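Local coordinates for protein putative pectin lyase (Geobacillus virus E2, PDB 7CHU) that serves as a tailspike of a deep-sea thermophilic bacteriophage and probably recognises or degrades polysaccharide on the host surface, at residues Q407-V417 with K428-A439; T442-A451 with T462-L471. All coordinates share one frame; numbering follows the deposited sequence.

Contact 1: residues Q407-V417 with K428-A439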
loop_
_atom_site.group_PDB
_atom_site.type_symbol
_atom_site.label_atom_id
_atom_site.label_comp_id
_atom_site.label_asym_id
_atom_site.label_seq_id
_atom_site.Cartn_x
_atom_site.Cartn_y
_atom_site.Cartn_z
ATOM N N GLN A 407 13.061 23.939 -20.415
ATOM C CA GLN A 407 12.958 24.690 -21.669
ATOM C C GLN A 407 14.289 24.536 -22.400
ATOM O O GLN A 407 15.210 25.329 -22.220
ATOM C CB GLN A 407 12.602 26.157 -21.423
ATOM C CG GLN A 407 11.921 26.847 -22.636
ATOM C CD GLN A 407 12.828 26.951 -23.846
ATOM O OE1 GLN A 407 13.576 27.916 -23.989
ATOM N NE2 GLN A 407 12.813 25.934 -24.685
ATOM N N GLY A 408 14.372 23.502 -23.230
ATOM C CA GLY A 408 15.594 23.186 -23.942
ATOM C C GLY A 408 16.821 23.108 -23.061
ATOM O O GLY A 408 17.876 23.629 -23.428
ATOM N N GLY A 409 16.701 22.490 -21.892
ATOM C CA GLY A 409 17.821 22.379 -20.972
ATOM C C GLY A 409 17.912 23.481 -19.943
ATOM O O GLY A 409 18.796 23.436 -19.086
ATOM N N ARG A 410 17.030 24.465 -20.001
ATOM C CA ARG A 410 16.994 25.541 -19.033
ATOM C C ARG A 410 15.925 25.276 -17.974
ATOM O O ARG A 410 14.925 24.595 -18.229
ATOM C CB ARG A 410 16.724 26.868 -19.742
ATOM C CG ARG A 410 17.614 27.140 -20.996
ATOM C CD ARG A 410 17.042 28.315 -21.799
ATOM N NE ARG A 410 17.805 28.604 -23.013
ATOM C CZ ARG A 410 17.657 27.968 -24.178
ATOM N NH1 ARG A 410 16.769 26.983 -24.312
ATOM N NH2 ARG A 410 18.415 28.316 -25.222
ATOM N N LEU A 411 16.131 25.836 -16.786
ATOM C CA LEU A 411 15.074 25.854 -15.772
ATOM C C LEU A 411 14.155 27.030 -16.079
ATOM O O LEU A 411 14.615 28.174 -16.177
ATOM C CB LEU A 411 15.653 25.968 -14.363
ATOM C CG LEU A 411 14.710 26.315 -13.204
ATOM C CD1 LEU A 411 13.561 25.312 -13.105
ATOM C CD2 LEU A 411 15.475 26.395 -11.893
ATOM N N ALA A 412 12.874 26.757 -16.292
ATOM C CA ALA A 412 11.978 27.797 -16.781
ATOM C C ALA A 412 10.712 27.906 -15.940
ATOM O O ALA A 412 10.149 26.897 -15.493
ATOM C CB ALA A 412 11.620 27.549 -18.240
ATOM N N LEU A 413 10.269 29.148 -15.752
ATOM C CA LEU A 413 9.088 29.516 -14.974
ATOM C C LEU A 413 8.211 30.302 -15.938
ATOM O O LEU A 413 8.481 31.479 -16.193
ATOM C CB LEU A 413 9.461 30.346 -13.746
ATOM C CG LEU A 413 10.412 29.737 -12.690
ATOM C CD1 LEU A 413 10.006 28.307 -12.381
ATOM C CD2 LEU A 413 11.864 29.815 -13.087
ATOM N N PHE A 414 7.189 29.647 -16.495
ATOM C CA PHE A 414 6.438 30.196 -17.616
ATOM C C PHE A 414 4.973 30.371 -17.237
ATOM O O PHE A 414 4.393 29.542 -16.526
ATOM C CB PHE A 414 6.507 29.277 -18.851
ATOM C CG PHE A 414 7.727 29.461 -19.721
ATOM C CD1 PHE A 414 8.764 30.317 -19.365
ATOM C CD2 PHE A 414 7.833 28.734 -20.903
ATOM C CE1 PHE A 414 9.874 30.474 -20.206
ATOM C CE2 PHE A 414 8.940 28.868 -21.751
ATOM C CZ PHE A 414 9.964 29.743 -21.401
ATOM N N GLN A 415 4.368 31.431 -17.769
ATOM C CA GLN A 415 2.951 31.714 -17.594
ATOM C C GLN A 415 2.294 31.773 -18.970
ATOM O O GLN A 415 2.647 32.625 -19.795
ATOM C CB GLN A 415 2.765 33.022 -16.819
ATOM C CG GLN A 415 1.314 33.365 -16.543
ATOM C CD GLN A 415 0.615 32.296 -15.681
ATOM O OE1 GLN A 415 1.218 31.732 -14.767
ATOM N NE2 GLN A 415 -0.659 32.021 -15.982
ATOM N N ASN A 416 1.372 30.844 -19.229
ATOM C CA ASN A 416 0.592 30.791 -20.470
ATOM C C ASN A 416 1.451 30.438 -21.681
ATOM O O ASN A 416 1.181 30.893 -22.795
ATOM C CB ASN A 416 -0.173 32.095 -20.741
ATOM C CG ASN A 416 -1.256 31.925 -21.813
ATOM O OD1 ASN A 416 -1.846 30.843 -21.955
ATOM N ND2 ASN A 416 -1.495 32.984 -22.597
ATOM N N VAL A 417 2.489 29.634 -21.478
ATOM C CA VAL A 417 3.291 29.131 -22.588
ATOM C C VAL A 417 4.119 27.977 -22.060
ATOM O O VAL A 417 4.551 27.990 -20.906
ATOM C CB VAL A 417 4.191 30.234 -23.198
ATOM C CG1 VAL A 417 5.179 30.765 -22.131
ATOM C CG2 VAL A 417 4.963 29.696 -24.413
ATOM N N LYS A 428 -3.988 29.543 -23.640
ATOM C CA LYS A 428 -5.106 30.485 -23.708
ATOM C C LYS A 428 -4.782 31.567 -24.731
ATOM O O LYS A 428 -3.933 32.431 -24.481
ATOM C CB LYS A 428 -5.391 31.103 -22.340
ATOM C CG LYS A 428 -6.568 32.087 -22.350
ATOM C CD LYS A 428 -7.136 32.251 -20.954
ATOM C CE LYS A 428 -8.518 32.904 -20.959
ATOM N NZ LYS A 428 -9.122 32.897 -19.598
ATOM N N GLY A 429 -5.484 31.539 -25.870
ATOM C CA GLY A 429 -5.144 32.401 -26.992
ATOM C C GLY A 429 -5.466 33.866 -26.786
ATOM O O GLY A 429 -4.962 34.711 -27.535
ATOM N N THR A 430 -6.292 34.194 -25.795
ATOM C CA THR A 430 -6.655 35.586 -25.557
ATOM C C THR A 430 -5.691 36.302 -24.629
ATOM O O THR A 430 -5.845 37.514 -24.430
ATOM C CB THR A 430 -8.081 35.706 -24.976
ATOM O OG1 THR A 430 -8.191 34.934 -23.775
ATOM C CG2 THR A 430 -9.134 35.235 -25.981
ATOM N N ASN A 431 -4.705 35.597 -24.059
ATOM C CA ASN A 431 -3.766 36.195 -23.119
ATOM C C ASN A 431 -2.355 36.136 -23.685
ATOM O O ASN A 431 -2.019 35.237 -24.458
ATOM C CB ASN A 431 -3.800 35.495 -21.761
ATOM C CG ASN A 431 -5.161 35.611 -21.072
ATOM O OD1 ASN A 431 -5.992 36.435 -21.442
ATOM N ND2 ASN A 431 -5.393 34.763 -20.077
ATOM N N ALA A 432 -1.534 37.110 -23.296
ATOM C CA ALA A 432 -0.109 37.083 -23.608
ATOM C C ALA A 432 0.577 35.918 -22.882
ATOM O O ALA A 432 -0.044 35.165 -22.126
ATOM C CB ALA A 432 0.535 38.415 -23.224
ATOM N N SER A 433 1.885 35.773 -23.110
ATOM C CA SER A 433 2.696 34.788 -22.415
ATOM C C SER A 433 3.965 35.471 -21.926
ATOM O O SER A 433 4.512 36.329 -22.627
ATOM C CB SER A 433 3.065 33.632 -23.336
ATOM O OG SER A 433 1.923 33.166 -24.029
ATOM N N PHE A 434 4.428 35.099 -20.732
ATOM C CA PHE A 434 5.680 35.629 -20.200
ATOM C C PHE A 434 6.372 34.531 -19.418
ATOM O O PHE A 434 5.722 33.614 -18.916
ATOM C CB PHE A 434 5.462 36.854 -19.301
ATOM C CG PHE A 434 5.139 38.093 -20.066
ATOM C CD1 PHE A 434 6.166 38.874 -20.615
ATOM C CD2 PHE A 434 3.825 38.472 -20.257
ATOM C CE1 PHE A 434 5.865 40.006 -21.351
ATOM C CE2 PHE A 434 3.496 39.617 -21.008
ATOM C CZ PHE A 434 4.506 40.394 -21.538
ATOM N N GLY A 435 7.698 34.626 -19.331
ATOM C CA GLY A 435 8.442 33.646 -18.557
ATOM C C GLY A 435 9.865 34.082 -18.267
ATOM O O GLY A 435 10.385 35.065 -18.822
ATOM N N ILE A 436 10.481 33.324 -17.362
ATOM C CA ILE A 436 11.912 33.379 -17.071
ATOM C C ILE A 436 12.512 32.020 -17.403
ATOM O O ILE A 436 11.935 30.980 -17.056
ATOM C CB ILE A 436 12.163 33.724 -15.596
ATOM C CG1 ILE A 436 11.517 35.053 -15.224
ATOM C CG2 ILE A 436 13.676 33.746 -15.283
ATOM C CD1 ILE A 436 11.592 35.339 -13.717
ATOM N N GLN A 437 13.650 32.016 -18.088
ATOM C CA GLN A 437 14.367 30.773 -18.325
ATOM C C GLN A 437 15.820 30.967 -17.915
ATOM O O GLN A 437 16.443 31.978 -18.266
ATOM C CB GLN A 437 14.242 30.316 -19.781
ATOM C CG GLN A 437 14.646 31.346 -20.845
ATOM C CD GLN A 437 14.195 30.919 -22.244
ATOM O OE1 GLN A 437 13.114 30.339 -22.426
ATOM N NE2 GLN A 437 15.020 31.206 -23.238
ATOM N N ILE A 438 16.338 30.004 -17.151
ATOM C CA ILE A 438 17.649 30.087 -16.509
ATOM C C ILE A 438 18.556 29.045 -17.155
ATOM O O ILE A 438 18.329 27.842 -17.010
ATOM C CB ILE A 438 17.530 29.878 -14.994
ATOM C CG1 ILE A 438 16.557 30.909 -14.396
ATOM C CG2 ILE A 438 18.883 29.909 -14.315
ATOM C CD1 ILE A 438 16.144 30.539 -12.968
ATOM N N ALA A 439 19.579 29.501 -17.883
ATOM C CA ALA A 439 20.429 28.627 -18.674
ATOM C C ALA A 439 21.719 28.318 -17.930
ATOM O O ALA A 439 22.009 28.886 -16.876
ATOM C CB ALA A 439 20.738 29.270 -20.029
#
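Asn416 reaches across to Lys428 and Ala432 with both ends of its carboxamide. Its OD1 accepts the backbone N-H of Lys428 on a lone pair (OD1 to N 3.0 Å), while ND2 donates to Lys428 O in the plane of both groups. The same ND2 also binds Ala432 O at 2.7 Å, a nearly straight bond at 174°, although it comes from above that carbonyl plane. With CG anti to the backbone N (chi1 -165°), the amide projects over the Lys428-Asn431 type I turn, whose closing bond shares Lys428 O. Beside it, Ser433 OG donates to Asn416 O (2.7 Å), and its CB packs on Val417 CB.

From here strands 410-415 and 433-438 run antiparallel, joined by three pairs of reciprocal backbone bonds: Leu411 with Ile438, Leu413 with Ile436 and Gln415 with Phe434. On one face the Phe414 ring swings across the neighbouring strand, bringing CD1 within 3.4 Å of Gly435 CA, over a residue that has no side chain. Ala412 CB lies over one ring face, offset toward the rim. Farther along, the extended Gln437 chain lies alongside that of Arg410. Arg410 NH1 donates to Gln407 O (3.1 Å), which also receives Arg410 N from the opposite face of its plane; NH2 makes a salt bridge to Asp444.

The other face carries Leu411, Leu413, Ile436 and Ile438, and beyond them Phe434 and Gln415, whose OE1 is hydrogen-bonded to Ser402. Ile438 CD1 is 4.3 Å from CD2 of Leu413. Strand 402-407 flanks 410-415 on its far side. The aliphatic side chains thus pack on Leu413 and Ile436 of the third subunit, whereas the buried Asn416 carboxamide, taking one backbone N-H and giving to two carbonyls, ties the strand end to the turn.

Contact 2: residues T442-A451 with T462-L471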
loop_
_atom_site.group_PDB
_atom_site.type_symbol
_atom_site.label_atom_id
_atom_site.label_comp_id
_atom_site.label_asym_id
_atom_site.label_seq_id
_atom_site.Cartn_x
_atom_site.Cartn_y
_atom_site.Cartn_z
ATOM N N THR A 442 26.856 30.981 -21.084
ATOM C CA THR A 442 27.169 32.387 -20.831
ATOM C C THR A 442 26.466 33.343 -21.783
ATOM O O THR A 442 26.413 34.545 -21.494
ATOM C CB THR A 442 28.677 32.629 -20.969
ATOM O OG1 THR A 442 29.081 32.181 -22.259
ATOM C CG2 THR A 442 29.459 31.868 -19.902
ATOM N N VAL A 443 25.983 32.858 -22.929
ATOM C CA VAL A 443 25.214 33.709 -23.830
ATOM C C VAL A 443 23.817 34.007 -23.260
ATOM O O VAL A 443 23.349 35.150 -23.295
ATOM C CB VAL A 443 25.135 33.053 -25.226
ATOM C CG1 VAL A 443 24.393 33.954 -26.183
ATOM C CG2 VAL A 443 26.527 32.774 -25.769
ATOM N N ASP A 444 23.125 32.990 -22.731
ATOM C CA ASP A 444 21.737 33.164 -22.286
ATOM C C ASP A 444 21.634 33.726 -20.873
ATOM O O ASP A 444 20.790 34.596 -20.609
ATOM C CB ASP A 444 21.002 31.832 -22.324
ATOM C CG ASP A 444 20.863 31.280 -23.714
ATOM O OD1 ASP A 444 20.818 32.093 -24.664
ATOM O OD2 ASP A 444 20.773 30.032 -23.841
ATOM N N GLY A 445 22.435 33.196 -19.943
ATOM C CA GLY A 445 22.310 33.576 -18.550
ATOM C C GLY A 445 20.877 33.380 -18.082
ATOM O O GLY A 445 20.205 32.402 -18.440
ATOM N N VAL A 446 20.375 34.357 -17.331
ATOM C CA VAL A 446 18.966 34.410 -16.951
ATOM C C VAL A 446 18.243 35.257 -17.992
ATOM O O VAL A 446 18.599 36.428 -18.188
ATOM C CB VAL A 446 18.793 35.013 -15.550
ATOM C CG1 VAL A 446 17.312 35.051 -15.179
ATOM C CG2 VAL A 446 19.616 34.210 -14.486
ATOM N N ALA A 447 17.244 34.674 -18.668
ATOM C CA ALA A 447 16.539 35.367 -19.740
ATOM C C ALA A 447 15.065 35.558 -19.408
ATOM O O ALA A 447 14.433 34.716 -18.763
ATOM C CB ALA A 447 16.668 34.617 -21.073
ATOM N N PHE A 448 14.529 36.688 -19.863
ATOM C CA PHE A 448 13.124 37.049 -19.733
ATOM C C PHE A 448 12.509 37.051 -21.126
ATOM O O PHE A 448 13.084 37.635 -22.054
ATOM C CB PHE A 448 12.990 38.430 -19.090
ATOM C CG PHE A 448 13.541 38.499 -17.705
ATOM C CD1 PHE A 448 14.916 38.511 -17.484
ATOM C CD2 PHE A 448 12.677 38.510 -16.606
ATOM C CE1 PHE A 448 15.422 38.553 -16.201
ATOM C CE2 PHE A 448 13.170 38.552 -15.308
ATOM C CZ PHE A 448 14.554 38.585 -15.105
ATOM N N VAL A 449 11.358 36.390 -21.273
ATOM C CA VAL A 449 10.779 36.084 -22.575
ATOM C C VAL A 449 9.297 36.425 -22.531
ATOM O O VAL A 449 8.675 36.430 -21.466
ATOM C CB VAL A 449 10.978 34.599 -22.979
ATOM C CG1 VAL A 449 12.455 34.302 -23.255
ATOM C CG2 VAL A 449 10.442 33.657 -21.895
ATOM N N GLY A 450 8.739 36.747 -23.701
ATOM C CA GLY A 450 7.314 37.024 -23.788
ATOM C C GLY A 450 6.789 36.987 -25.207
ATOM O O GLY A 450 7.554 36.972 -26.177
ATOM N N ALA A 451 5.460 36.970 -25.315
ATOM C CA ALA A 451 4.781 36.917 -26.602
ATOM C C ALA A 451 3.383 37.503 -26.450
ATOM O O ALA A 451 2.762 37.409 -25.382
ATOM C CB ALA A 451 4.704 35.483 -27.141
ATOM N N THR A 462 6.016 32.515 -31.027
ATOM C CA THR A 462 7.431 32.843 -30.960
ATOM C C THR A 462 7.682 33.622 -29.682
ATOM O O THR A 462 6.952 34.570 -29.385
ATOM C CB THR A 462 7.846 33.671 -32.180
ATOM O OG1 THR A 462 7.811 32.826 -33.333
ATOM C CG2 THR A 462 9.254 34.232 -32.016
ATOM N N LEU A 463 8.680 33.200 -28.910
ATOM C CA LEU A 463 9.040 33.914 -27.691
ATOM C C LEU A 463 10.120 34.949 -28.003
ATOM O O LEU A 463 11.151 34.625 -28.604
ATOM C CB LEU A 463 9.510 32.943 -26.607
ATOM C CG LEU A 463 8.374 32.106 -26.004
ATOM C CD1 LEU A 463 8.884 31.300 -24.819
ATOM C CD2 LEU A 463 7.184 32.978 -25.602
ATOM N N THR A 464 9.850 36.196 -27.625
ATOM C CA THR A 464 10.778 37.308 -27.791
ATOM C C THR A 464 11.623 37.452 -26.533
ATOM O O THR A 464 11.084 37.518 -25.425
ATOM C CB THR A 464 10.004 38.605 -28.046
ATOM O OG1 THR A 464 9.185 38.442 -29.201
ATOM C CG2 THR A 464 10.955 39.797 -28.265
ATOM N N THR A 465 12.939 37.487 -26.697
ATOM C CA THR A 465 13.803 37.702 -25.549
ATOM C C THR A 465 13.772 39.182 -25.190
ATOM O O THR A 465 14.044 40.039 -26.038
ATOM C CB THR A 465 15.236 37.244 -25.847
ATOM O OG1 THR A 465 15.257 35.835 -26.108
ATOM C CG2 THR A 465 16.148 37.528 -24.658
ATOM N N LEU A 466 13.441 39.485 -23.939
ATOM C CA LEU A 466 13.333 40.871 -23.502
ATOM C C LEU A 466 14.557 41.370 -22.756
ATOM O O LEU A 466 14.828 42.576 -22.767
ATOM C CB LEU A 466 12.100 41.039 -22.602
ATOM C CG LEU A 466 10.837 40.485 -23.258
ATOM C CD1 LEU A 466 9.658 40.380 -22.263
ATOM C CD2 LEU A 466 10.476 41.360 -24.426
ATOM N N LEU A 467 15.293 40.473 -22.109
ATOM C CA LEU A 467 16.334 40.859 -21.175
ATOM C C LEU A 467 17.162 39.616 -20.881
ATOM O O LEU A 467 16.599 38.535 -20.698
ATOM C CB LEU A 467 15.721 41.428 -19.881
ATOM C CG LEU A 467 16.675 41.695 -18.708
ATOM C CD1 LEU A 467 17.582 42.862 -19.087
ATOM C CD2 LEU A 467 15.936 41.986 -17.391
ATOM N N ASN A 468 18.486 39.761 -20.880
ATOM C CA ASN A 468 19.395 38.720 -20.422
ATOM C C ASN A 468 20.225 39.279 -19.278
ATOM O O ASN A 468 20.714 40.409 -19.353
ATOM C CB ASN A 468 20.328 38.233 -21.536
ATOM C CG ASN A 468 19.596 37.518 -22.639
ATOM O OD1 ASN A 468 19.193 38.141 -23.624
ATOM N ND2 ASN A 468 19.442 36.199 -22.505
ATOM N N VAL A 469 20.385 38.503 -18.224
ATOM C CA VAL A 469 21.283 38.854 -17.140
ATOM C C VAL A 469 22.413 37.846 -17.208
ATOM O O VAL A 469 22.186 36.647 -17.015
ATOM C CB VAL A 469 20.573 38.830 -15.780
ATOM C CG1 VAL A 469 21.572 39.018 -14.639
ATOM C CG2 VAL A 469 19.487 39.915 -15.749
ATOM N N THR A 470 23.612 38.300 -17.558
ATOM C CA THR A 470 24.741 37.377 -17.687
ATOM C C THR A 470 25.931 37.852 -16.852
ATOM O O THR A 470 25.886 38.876 -16.176
ATOM C CB THR A 470 25.151 37.191 -19.158
ATOM O OG1 THR A 470 25.945 38.305 -19.607
ATOM C CG2 THR A 470 23.932 37.033 -20.048
ATOM N N LEU A 471 27.018 37.082 -16.929
ATOM C CA LEU A 471 28.222 37.387 -16.177
ATOM C C LEU A 471 28.905 38.643 -16.680
ATOM O O LEU A 471 29.706 39.226 -15.947
ATOM C CB LEU A 471 29.206 36.222 -16.246
ATOM C CG LEU A 471 28.839 35.035 -15.347
ATOM C CD1 LEU A 471 29.526 33.776 -15.858
ATOM C CD2 LEU A 471 29.215 35.306 -13.910
HETATM O O HOH W 1 27.878 35.204 -18.935
HETATM O O HOH W 2 27.256 37.124 -21.913
HETATM O O HOH W 3 18.312 34.268 -24.438
HETATM O O HOH W 4 7.179 37.108 -29.587
#
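Phe448 lies alongside Leu467, the two side chains pointing the same way, with ring atom CD1 3.6 Å from Leu467 CD2. Val469 CG2 approaches the ring at its edge, near CE1, and Phe448 also packs against Phe448 of both other subunits.

Asn468, on the other face, has CG anti to its carbonyl carbon (chi1 -66°), which brings ND2 2.8 Å from Asp444 O, in the carbonyl plane on a lone pair. ND2 also donates to a water weakly held by Asp444 OD1, whose partner oxygen OD2 is hydrogen-bonded to Asn441 ND2; OD1 of Asn468 is bound by Lys477.

Strands 446-451 and 464-469 form an antiparallel hairpin, interrupted by a classic beta bulge: Leu466 and Leu467 both face Phe448. Leu467 O accepts from Phe448 N (2.9 Å), whereas Leu466 N donates to Phe448 O (2.7 Å), and the pairing resumes one residue out of step, Val449 opposite Thr465. Leu466 CD1 then reaches over the peptide between Val449 and Gly450.

Toward the hairpin's loop, Leu463 spreads its two methyl branches, CD1 against Val449 CG2 and CD2 3.8 Å from Ala451 CB. At the opposite end two waters bound to Thr442 O bridge the segments, one accepting from Leu471 N and the other hydrogen-bonded to Thr470 OG1.

Contacts 1 and 2 follow each other along the chain and lie side by side in one antiparallel region of sheet, in which 410-415, 433-438, 446-451 and 459-469 lie in that order; their centres are about 11 Å apart. Strands 433-438 and 446-451 are direct neighbours: the backbone bonds probably include Ala447 N to Gln437 O (2.8 Å) and Ala451 N to Ser433 O (2.9 Å). Val449 of contact 2 also packs on Phe414 of contact 1, and Ala439 CB meets Asp444 CB at 3.4 Å. Their centres lie about 37 and 47 Å from that of the chain, in the region that follows the parallel coils, and both abut neighbouring subunits of the trimer.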